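Local structure of TRAP-type transporter, periplasmic component (Cupriavidus necator, 4P8B) at residues K34-L39 and P70-V75; D78-F83 and T98-P103; S84-G89 and I245-K250. The protein binds (S)-2-acetolactate as the periplasmic solute-binding component of a TRAP-type transporter, and probably delivers it to the membrane subunits for uptake. All blocks are in the same frame, centred on the assembly; numbering follows the deposited sequence.

Contact 1: residues K34-L39 and P70-V75. With X2X ((2S)-2-hydroxy-2-methyl-3-oxobutanoic acid), chain D.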
loop_
_atom_site.group_PDB
_atom_site.type_symbol
_atom_site.label_atom_id
_atom_site.label_comp_id
_atom_site.label_asym_id
_atom_site.label_seq_id
_atom_site.Cartn_x
_atom_site.Cartn_y
_atom_site.Cartn_z
ATOM N N LYS A 34 -17.140 2.927 12.635
ATOM C CA LYS A 34 -16.970 2.696 11.212
ATOM C C LYS A 34 -15.486 2.557 10.858
ATOM O O LYS A 34 -14.709 3.470 11.101
ATOM C CB LYS A 34 -17.587 3.867 10.448
ATOM C CG LYS A 34 -18.997 4.186 10.848
ATOM C CD LYS A 34 -19.543 5.284 9.970
ATOM C CE LYS A 34 -20.960 5.635 10.374
ATOM N NZ LYS A 34 -21.342 6.956 9.819
HETATM N N MSE A 35 -15.113 1.432 10.235
HETATM C CA MSE A 35 -13.738 1.210 9.774
HETATM C C MSE A 35 -13.672 1.278 8.249
HETATM O O MSE A 35 -14.334 0.513 7.530
HETATM C CB MSE A 35 -13.220 -0.147 10.211
HETATM C CG MSE A 35 -11.736 -0.311 9.840
HETATM SE SE MSE A 35 -11.080 -2.143 9.999
HETATM C CE MSE A 35 -11.446 -2.435 11.891
ATOM N N SER A 36 -12.871 2.197 7.738
ATOM C CA SER A 36 -12.714 2.338 6.306
ATOM C C SER A 36 -11.622 1.407 5.776
ATOM O O SER A 36 -10.544 1.294 6.390
ATOM C CB SER A 36 -12.367 3.788 5.965
ATOM O OG SER A 36 -12.322 3.927 4.553
ATOM N N LEU A 37 -11.888 0.760 4.631
ATOM C CA LEU A 37 -10.923 -0.094 3.929
ATOM C C LEU A 37 -11.116 0.122 2.442
ATOM O O LEU A 37 -12.259 0.065 1.977
ATOM C CB LEU A 37 -11.233 -1.568 4.188
ATOM C CG LEU A 37 -11.172 -2.021 5.640
ATOM C CD1 LEU A 37 -11.781 -3.414 5.776
ATOM C CD2 LEU A 37 -9.762 -1.984 6.183
ATOM N N VAL A 38 -10.034 0.279 1.676
ATOM C CA VAL A 38 -10.186 0.275 0.224
ATOM C C VAL A 38 -10.555 -1.125 -0.242
ATOM O O VAL A 38 -11.486 -1.284 -1.022
ATOM C CB VAL A 38 -8.902 0.715 -0.491
ATOM C CG1 VAL A 38 -9.052 0.587 -1.992
ATOM C CG2 VAL A 38 -8.580 2.140 -0.158
ATOM N N LEU A 39 -9.852 -2.133 0.263
ATOM C CA LEU A 39 -10.050 -3.535 -0.137
ATOM C C LEU A 39 -10.759 -4.329 0.945
ATOM O O LEU A 39 -10.432 -4.205 2.135
ATOM C CB LEU A 39 -8.685 -4.171 -0.409
ATOM C CG LEU A 39 -7.863 -3.521 -1.525
ATOM C CD1 LEU A 39 -6.564 -4.312 -1.752
ATOM C CD2 LEU A 39 -8.675 -3.434 -2.813
ATOM N N PRO A 70 -15.841 -1.457 3.206
ATOM C CA PRO A 70 -14.895 -1.650 2.103
ATOM C C PRO A 70 -15.240 -0.801 0.888
ATOM O O PRO A 70 -16.326 -0.220 0.781
ATOM C CB PRO A 70 -15.014 -3.140 1.807
ATOM C CG PRO A 70 -16.420 -3.491 2.201
ATOM C CD PRO A 70 -16.729 -2.619 3.392
ATOM N N GLY A 71 -14.324 -0.771 -0.055
ATOM C CA GLY A 71 -14.464 0.066 -1.222
ATOM C C GLY A 71 -14.290 1.546 -0.971
ATOM O O GLY A 71 -14.567 2.364 -1.837
ATOM N N THR A 72 -13.855 1.911 0.234
ATOM C CA THR A 72 -13.748 3.314 0.629
ATOM C C THR A 72 -15.073 4.052 0.423
ATOM O O THR A 72 -15.113 5.228 0.108
ATOM C CB THR A 72 -12.544 4.079 -0.047
ATOM O OG1 THR A 72 -11.907 3.288 -1.046
ATOM C CG2 THR A 72 -11.493 4.390 0.966
ATOM N N SER A 73 -16.172 3.364 0.692
ATOM C CA SER A 73 -17.491 3.963 0.497
ATOM C C SER A 73 -17.725 5.188 1.373
ATOM O O SER A 73 -18.501 6.064 0.996
ATOM C CB SER A 73 -18.614 2.956 0.764
ATOM O OG SER A 73 -18.678 2.636 2.144
ATOM N N LEU A 74 -17.055 5.273 2.522
ATOM C CA LEU A 74 -17.276 6.410 3.399
ATOM C C LEU A 74 -16.800 7.724 2.783
ATOM O O LEU A 74 -17.209 8.798 3.237
ATOM C CB LEU A 74 -16.615 6.162 4.759
ATOM C CG LEU A 74 -17.321 5.085 5.588
ATOM C CD1 LEU A 74 -16.496 4.636 6.791
ATOM C CD2 LEU A 74 -18.658 5.589 6.059
ATOM N N VAL A 75 -15.916 7.643 1.786
ATOM C CA VAL A 75 -15.537 8.809 0.977
ATOM C C VAL A 75 -15.916 8.619 -0.509
ATOM O O VAL A 75 -15.246 9.116 -1.407
ATOM C CB VAL A 75 -14.022 9.171 1.120
ATOM C CG1 VAL A 75 -13.777 9.765 2.491
ATOM C CG2 VAL A 75 -13.136 7.954 0.897
HETATM O OAD X2X D . -5.588 1.524 -5.477
HETATM C CAH X2X D . -4.757 0.568 -5.345
HETATM O OAE X2X D . -4.040 0.179 -6.314
HETATM C CAI X2X D . -4.597 -0.111 -4.024
HETATM C CAB X2X D . -5.859 -0.896 -3.740
HETATM O OAF X2X D . -3.413 -0.856 -3.978
HETATM C CAG X2X D . -4.429 0.995 -3.034
HETATM O OAC X2X D . -5.386 1.374 -2.358
HETATM C CAA X2X D . -3.107 1.668 -2.884
HETATM O O HOH W 1 -14.976 3.412 3.666
#

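Contact 2: residues D78-F83 and T98-P103. With X2X ((2S)-2-hydroxy-2-methyl-3-oxobutanoic acid), chain D.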
loop_
_atom_site.group_PDB
_atom_site.type_symbol
_atom_site.label_atom_id
_atom_site.label_comp_id
_atom_site.label_asym_id
_atom_site.label_seq_id
_atom_site.Cartn_x
_atom_site.Cartn_y
_atom_site.Cartn_z
ATOM N N ASP A 78 -13.281 7.710 -3.068
ATOM C CA ASP A 78 -12.181 8.633 -3.339
ATOM C C ASP A 78 -11.087 8.427 -2.292
ATOM O O ASP A 78 -10.940 9.186 -1.322
ATOM C CB ASP A 78 -12.729 10.046 -3.314
ATOM C CG ASP A 78 -11.776 11.076 -3.879
ATOM O OD1 ASP A 78 -10.620 10.730 -4.172
ATOM O OD2 ASP A 78 -12.217 12.251 -4.012
ATOM N N GLN A 79 -10.294 7.384 -2.484
ATOM C CA GLN A 79 -9.366 6.928 -1.465
ATOM C C GLN A 79 -8.280 7.943 -1.146
ATOM O O GLN A 79 -7.682 7.900 -0.058
ATOM C CB GLN A 79 -8.755 5.591 -1.899
ATOM C CG GLN A 79 -7.884 5.670 -3.164
ATOM C CD GLN A 79 -7.765 4.353 -3.858
ATOM O OE1 GLN A 79 -8.744 3.836 -4.345
ATOM N NE2 GLN A 79 -6.563 3.811 -3.908
ATOM N N THR A 80 -8.045 8.876 -2.057
ATOM C CA THR A 80 -6.991 9.852 -1.834
ATOM C C THR A 80 -7.468 11.031 -1.008
ATOM O O THR A 80 -6.708 11.978 -0.813
ATOM C CB THR A 80 -6.309 10.332 -3.139
ATOM O OG1 THR A 80 -7.281 10.830 -4.064
ATOM C CG2 THR A 80 -5.524 9.199 -3.803
ATOM N N ARG A 81 -8.682 10.967 -0.464
ATOM C CA ARG A 81 -9.051 11.882 0.604
ATOM C C ARG A 81 -9.594 11.147 1.825
ATOM O O ARG A 81 -10.252 11.741 2.678
ATOM C CB ARG A 81 -10.042 12.937 0.122
ATOM C CG ARG A 81 -11.366 12.372 -0.357
ATOM C CD ARG A 81 -12.260 13.505 -0.850
ATOM N NE ARG A 81 -13.500 13.011 -1.436
ATOM C CZ ARG A 81 -14.601 12.731 -0.753
ATOM N NH1 ARG A 81 -14.657 12.923 0.557
ATOM N NH2 ARG A 81 -15.685 12.291 -1.397
ATOM N N GLU A 82 -9.301 9.860 1.924
ATOM C CA GLU A 82 -9.628 9.086 3.106
ATOM C C GLU A 82 -8.975 9.664 4.376
ATOM O O GLU A 82 -9.612 9.711 5.430
ATOM C CB GLU A 82 -9.180 7.637 2.919
ATOM C CG GLU A 82 -9.677 6.690 3.995
ATOM C CD GLU A 82 -9.023 5.306 3.944
ATOM O OE1 GLU A 82 -7.776 5.238 3.821
ATOM O OE2 GLU A 82 -9.717 4.281 4.007
ATOM N N PHE A 83 -7.719 10.114 4.292
ATOM C CA PHE A 83 -7.040 10.604 5.485
ATOM C C PHE A 83 -7.802 11.780 6.081
ATOM O O PHE A 83 -7.974 11.869 7.303
ATOM C CB PHE A 83 -5.600 11.022 5.186
ATOM C CG PHE A 83 -4.816 11.366 6.413
ATOM C CD1 PHE A 83 -4.283 10.355 7.188
ATOM C CD2 PHE A 83 -4.637 12.683 6.814
ATOM C CE1 PHE A 83 -3.564 10.623 8.307
ATOM C CE2 PHE A 83 -3.908 12.970 7.958
ATOM C CZ PHE A 83 -3.383 11.932 8.714
ATOM N N THR A 98 -0.255 3.638 2.751
ATOM C CA THR A 98 0.539 4.855 2.767
ATOM C C THR A 98 0.401 5.668 1.472
ATOM O O THR A 98 0.540 6.896 1.506
ATOM C CB THR A 98 2.014 4.558 3.072
ATOM O OG1 THR A 98 2.528 3.647 2.098
ATOM C CG2 THR A 98 2.168 3.948 4.468
ATOM N N ILE A 99 0.142 5.000 0.349
ATOM C CA ILE A 99 -0.009 5.710 -0.900
ATOM C C ILE A 99 -1.207 6.667 -0.842
ATOM O O ILE A 99 -1.144 7.817 -1.272
ATOM C CB ILE A 99 -0.178 4.726 -2.071
ATOM C CG1 ILE A 99 1.139 3.991 -2.317
ATOM C CG2 ILE A 99 -0.605 5.487 -3.332
ATOM C CD1 ILE A 99 1.015 2.869 -3.327
ATOM N N ASN A 100 -2.308 6.191 -0.281
ATOM C CA ASN A 100 -3.555 6.940 -0.337
ATOM C C ASN A 100 -3.554 8.159 0.560
ATOM O O ASN A 100 -4.274 9.123 0.290
ATOM C CB ASN A 100 -4.717 6.035 0.029
ATOM C CG ASN A 100 -4.947 4.957 -0.998
ATOM O OD1 ASN A 100 -4.604 5.113 -2.181
ATOM N ND2 ASN A 100 -5.433 3.819 -0.550
ATOM N N TRP A 101 -2.721 8.130 1.592
ATOM C CA TRP A 101 -2.637 9.234 2.547
ATOM C C TRP A 101 -1.472 10.182 2.248
ATOM O O TRP A 101 -1.306 11.222 2.894
ATOM C CB TRP A 101 -2.496 8.701 3.973
ATOM C CG TRP A 101 -3.611 7.838 4.464
ATOM C CD1 TRP A 101 -4.860 7.635 3.894
ATOM C CD2 TRP A 101 -3.571 7.028 5.635
ATOM N NE1 TRP A 101 -5.580 6.748 4.665
ATOM C CE2 TRP A 101 -4.818 6.373 5.744
ATOM C CE3 TRP A 101 -2.608 6.820 6.626
ATOM C CZ2 TRP A 101 -5.096 5.497 6.781
ATOM C CZ3 TRP A 101 -2.891 5.956 7.654
ATOM C CH2 TRP A 101 -4.133 5.300 7.726
ATOM N N SER A 102 -0.640 9.809 1.288
ATOM C CA SER A 102 0.483 10.653 0.913
ATOM C C SER A 102 0.096 12.083 0.509
ATOM O O SER A 102 0.841 12.996 0.817
ATOM C CB SER A 102 1.284 9.993 -0.214
ATOM O OG SER A 102 1.985 8.868 0.266
ATOM N N PRO A 103 -1.059 12.290 -0.163
ATOM C CA PRO A 103 -1.379 13.688 -0.503
ATOM C C PRO A 103 -1.494 14.607 0.711
ATOM O O PRO A 103 -1.183 15.796 0.595
ATOM C CB PRO A 103 -2.720 13.573 -1.248
ATOM C CG PRO A 103 -2.698 12.212 -1.808
ATOM C CD PRO A 103 -2.011 11.352 -0.792
HETATM O OAD X2X D . -5.588 1.524 -5.477
HETATM C CAH X2X D . -4.757 0.568 -5.345
HETATM O OAE X2X D . -4.040 0.179 -6.314
HETATM C CAI X2X D . -4.597 -0.111 -4.024
HETATM C CAB X2X D . -5.859 -0.896 -3.740
HETATM O OAF X2X D . -3.413 -0.856 -3.978
HETATM C CAG X2X D . -4.429 0.995 -3.034
HETATM O OAC X2X D . -5.386 1.374 -2.358
HETATM C CAA X2X D . -3.107 1.668 -2.884
HETATM O O HOH W 2 -6.246 3.570 2.262
HETATM O O HOH W 3 -6.231 10.335 1.874
#

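Contact 3: residues S84-G89 and I245-K250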
loop_
_atom_site.group_PDB
_atom_site.type_symbol
_atom_site.label_atom_id
_atom_site.label_comp_id
_atom_site.label_asym_id
_atom_site.label_seq_id
_atom_site.Cartn_x
_atom_site.Cartn_y
_atom_site.Cartn_z
ATOM N N SER A 84 -8.227 12.713 5.236
ATOM C CA SER A 84 -8.950 13.876 5.744
ATOM C C SER A 84 -10.252 13.461 6.433
ATOM O O SER A 84 -10.637 14.020 7.457
ATOM C CB SER A 84 -9.237 14.860 4.614
ATOM O OG SER A 84 -8.051 15.160 3.903
ATOM N N ALA A 85 -10.931 12.463 5.879
ATOM C CA ALA A 85 -12.173 11.981 6.478
ATOM C C ALA A 85 -11.918 11.327 7.840
ATOM O O ALA A 85 -12.734 11.453 8.760
ATOM C CB ALA A 85 -12.872 11.003 5.521
ATOM N N ILE A 86 -10.785 10.631 7.973
ATOM C CA ILE A 86 -10.390 10.101 9.280
ATOM C C ILE A 86 -10.083 11.239 10.267
ATOM O O ILE A 86 -10.582 11.227 11.382
ATOM C CB ILE A 86 -9.151 9.169 9.208
ATOM C CG1 ILE A 86 -9.406 7.970 8.312
ATOM C CG2 ILE A 86 -8.801 8.675 10.611
ATOM C CD1 ILE A 86 -8.138 7.276 7.854
ATOM N N ARG A 87 -9.270 12.206 9.841
ATOM C CA ARG A 87 -8.886 13.341 10.691
ATOM C C ARG A 87 -10.118 14.124 11.142
ATOM O O ARG A 87 -10.186 14.574 12.294
ATOM C CB ARG A 87 -7.914 14.243 9.918
ATOM C CG ARG A 87 -7.277 15.358 10.724
ATOM C CD ARG A 87 -6.427 16.250 9.831
ATOM N NE ARG A 87 -5.488 17.057 10.601
ATOM C CZ ARG A 87 -5.795 18.188 11.225
ATOM N NH1 ARG A 87 -4.856 18.837 11.897
ATOM N NH2 ARG A 87 -7.033 18.670 11.185
ATOM N N GLN A 88 -11.094 14.279 10.246
ATOM C CA GLN A 88 -12.327 15.007 10.530
ATOM C C GLN A 88 -13.287 14.198 11.391
ATOM O O GLN A 88 -14.107 14.781 12.115
ATOM C CB GLN A 88 -13.053 15.382 9.233
ATOM C CG GLN A 88 -12.358 16.429 8.391
ATOM C CD GLN A 88 -12.894 16.473 6.975
ATOM O OE1 GLN A 88 -13.972 15.953 6.688
ATOM N NE2 GLN A 88 -12.134 17.081 6.075
ATOM N N GLY A 89 -13.209 12.872 11.320
ATOM C CA GLY A 89 -14.120 12.029 12.075
ATOM C C GLY A 89 -15.312 11.482 11.303
ATOM O O GLY A 89 -16.203 10.849 11.874
ATOM N N ILE A 245 -1.260 0.993 7.477
ATOM C CA ILE A 245 -1.261 1.481 8.848
ATOM C C ILE A 245 -2.674 1.383 9.406
ATOM O O ILE A 245 -3.655 1.777 8.761
ATOM C CB ILE A 245 -0.752 2.937 8.952
ATOM C CG1 ILE A 245 0.613 3.063 8.261
ATOM C CG2 ILE A 245 -0.662 3.373 10.410
ATOM C CD1 ILE A 245 1.153 4.491 8.238
ATOM N N PHE A 246 -2.738 0.845 10.622
ATOM C CA PHE A 246 -3.959 0.722 11.411
ATOM C C PHE A 246 -4.082 2.007 12.235
ATOM O O PHE A 246 -3.168 2.316 13.020
ATOM C CB PHE A 246 -3.855 -0.496 12.356
ATOM C CG PHE A 246 -3.858 -1.841 11.673
ATOM C CD1 PHE A 246 -2.797 -2.249 10.902
ATOM C CD2 PHE A 246 -4.930 -2.715 11.845
ATOM C CE1 PHE A 246 -2.807 -3.469 10.299
ATOM C CE2 PHE A 246 -4.939 -3.941 11.236
ATOM C CZ PHE A 246 -3.895 -4.320 10.470
ATOM N N VAL A 247 -5.181 2.747 12.102
ATOM C CA VAL A 247 -5.315 4.043 12.767
ATOM C C VAL A 247 -6.708 4.266 13.310
ATOM O O VAL A 247 -7.675 3.660 12.865
ATOM C CB VAL A 247 -5.020 5.226 11.807
ATOM C CG1 VAL A 247 -3.631 5.133 11.223
ATOM C CG2 VAL A 247 -6.069 5.299 10.698
ATOM N N VAL A 248 -6.795 5.154 14.293
ATOM C CA VAL A 248 -8.066 5.551 14.891
ATOM C C VAL A 248 -8.093 7.069 14.919
ATOM O O VAL A 248 -7.093 7.712 15.225
ATOM C CB VAL A 248 -8.198 5.000 16.326
ATOM C CG1 VAL A 248 -9.537 5.426 16.955
ATOM C CG2 VAL A 248 -8.087 3.511 16.336
ATOM N N ASN A 249 -9.244 7.653 14.615
ATOM C CA ASN A 249 -9.438 9.089 14.804
ATOM C C ASN A 249 -9.139 9.510 16.264
ATOM O O ASN A 249 -9.460 8.776 17.171
ATOM C CB ASN A 249 -10.872 9.462 14.403
ATOM C CG ASN A 249 -11.288 10.845 14.904
ATOM O OD1 ASN A 249 -11.695 11.014 16.062
ATOM N ND2 ASN A 249 -11.160 11.845 14.047
ATOM N N LYS A 250 -8.463 10.645 16.428
ATOM C CA LYS A 250 -7.970 11.116 17.737
ATOM C C LYS A 250 -9.090 11.273 18.754
ATOM O O LYS A 250 -8.952 10.843 19.902
ATOM C CB LYS A 250 -7.215 12.435 17.543
ATOM C CG LYS A 250 -6.650 13.085 18.824
ATOM C CD LYS A 250 -5.894 14.355 18.446
ATOM C CE LYS A 250 -5.376 15.113 19.657
ATOM N NZ LYS A 250 -4.267 14.388 20.332
#

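Contact 1: residues K34-L39 and P70-V75
Leu37 O receives the straighter of two backbone bonds that tie the end of strand 33-36 to the loop after strand 66-69: Thr72 N donates to it at 3.0 Å with an N-H...O angle of 155°. Gly71 N makes a weak, bent bond to Val38 O. Pro70 CA also presses its hydrogen on Leu37 O, at 3.1 Å, so this carbonyl is held by an amide and a C-H together. Gly71 sits at positive phi, 72°, where the chain turns after Pro70. The turn brings Thr72 alongside Val38, both side chains pointing the same way, with Thr72 OG1 3.6 Å from Val38 CG2. The other branch of Val38, CG1, is anti to the backbone N (chi1 175°) and comes within 3.8 Å of OAC of the bound acetolactate, while the end of Leu39 covers the ligand methyl CAB. Thr72 thus backs a residue of the pocket wall. Away from the ligand, water 1 donates to Ser36 OG at 2.8 Å and accepts from Leu74 N, and Ser36 OG is also hydrogen-bonded to Glu82. At the outer end the two methyls of Leu74 rest on the aliphatic chain of Lys34, CD1 lying 3.9 Å from Lys34 CB. Strand 33-36 runs between the parallel strands 66-69 and 93-97, with helix 44-59 packed on Met35, Val38 and Leu39.

Contact 2: residues D78-F83 and T98-P103
Glu82 OE1 is gripped by two donors, Trp101 NE1 at 2.8 Å and water 2 at 2.7 Å. Glu82 opens helix 82-88; in this periplasmic-binding-protein fold the 3-10 turn before it and the short helix 98-101 meet at the pocket through Gln79 and Asn100. Glu82, extended with CG opposite its backbone N, carries its carboxylate to the indole edge. The indole meets the carboxylate on its anti side with an N-H...O angle of 155°, the two planes being well inclined. The other oxygen, OE2, bonds Ser36, so both ends of the carboxylate are engaged and its rotation is fixed. This buried acid in turn positions Trp101, over one face of which Phe83 places its CB in a CH-pi contact, 4.1 Å from the centroid of the five-membered ring; the two rings themselves meet obliquely. Water 2 also accepts from Asn100 ND2, linking Glu82 to the binding site. Gln79 and Asn100 each face the acetolactate with an amide N: Gln79 NE2 donates to carboxylate oxygen OAD at 2.9 Å, and Asn100 ND2 to ketone oxygen OAC at 3.0 Å. Gln79 OE1, held by the backbone N of Trp199, helps to fix which way its amide is turned. The two amide planes stand 81° apart, and the second N-H of Gln79 crosses between them: NE2 reaches Asn100 OD1 at 2.9 Å, approaching 33° out of the carbonyl plane.

Contact 3: residues S84-G89 and I245-K250
Asn249 and Ile86 have most of the surface buried here, and a single strong bond joins them. Asn249 ND2 donates to Ile86 O at 2.8 Å, nearly straight at the hydrogen (168°) and almost along the C=O axis, with the acceptor close to the amide plane. With CG anti to the backbone N (chi1 165°), the Asn249 side chain extends from the strand toward the last turn of helix 82-88, where it meets a main-chain carbonyl. Gly89 leaves the helix at positive phi just there, and its CA lies 3.6 Å from Asn249 ND2. The amide serves a second helix through its other end, because Asn249 OD1 accepts from Ile252 N and so caps the start of helix 250-255. Deeper in, Ile86 extends CD1 to Val247 CG2 at 4.0 Å, the two side chains crossing at about a right angle, and both also touch Trp101. The axes of helix 84-88 and strand 245-249 come within 7.8 Å at 44°. One asparagine therefore holds the C-terminal end of helix 82-88 and the N-terminus of helix 250-255, far apart in sequence, within the packing of a helix on the mixed sheet of an alpha/beta periplasmic-binding-protein domain.

In the fold
Contacts 1, 2 and 3 lie about 11 to 12 Å apart, centre to centre, around helix 82-88. Contact 1 closes along the chain before contacts 2 and 3 open, whereas contacts 2 and 3 interleave and share that helix, contact 2 at its beginning and contact 3 at its end. Contacts 1 and 3 both reach the five-stranded mixed sheet, through strands 33-36 and 241-249. Neighbouring contacts meet directly: Val75 packs on Ala85, Val38 on Asn100, and Trp101 on Ile86 and Val247. Contacts 1 and 2 both touch the acetolactate, while contact 3 lies farther from the pocket, with the Ile86 side chain about 12 Å from the ligand.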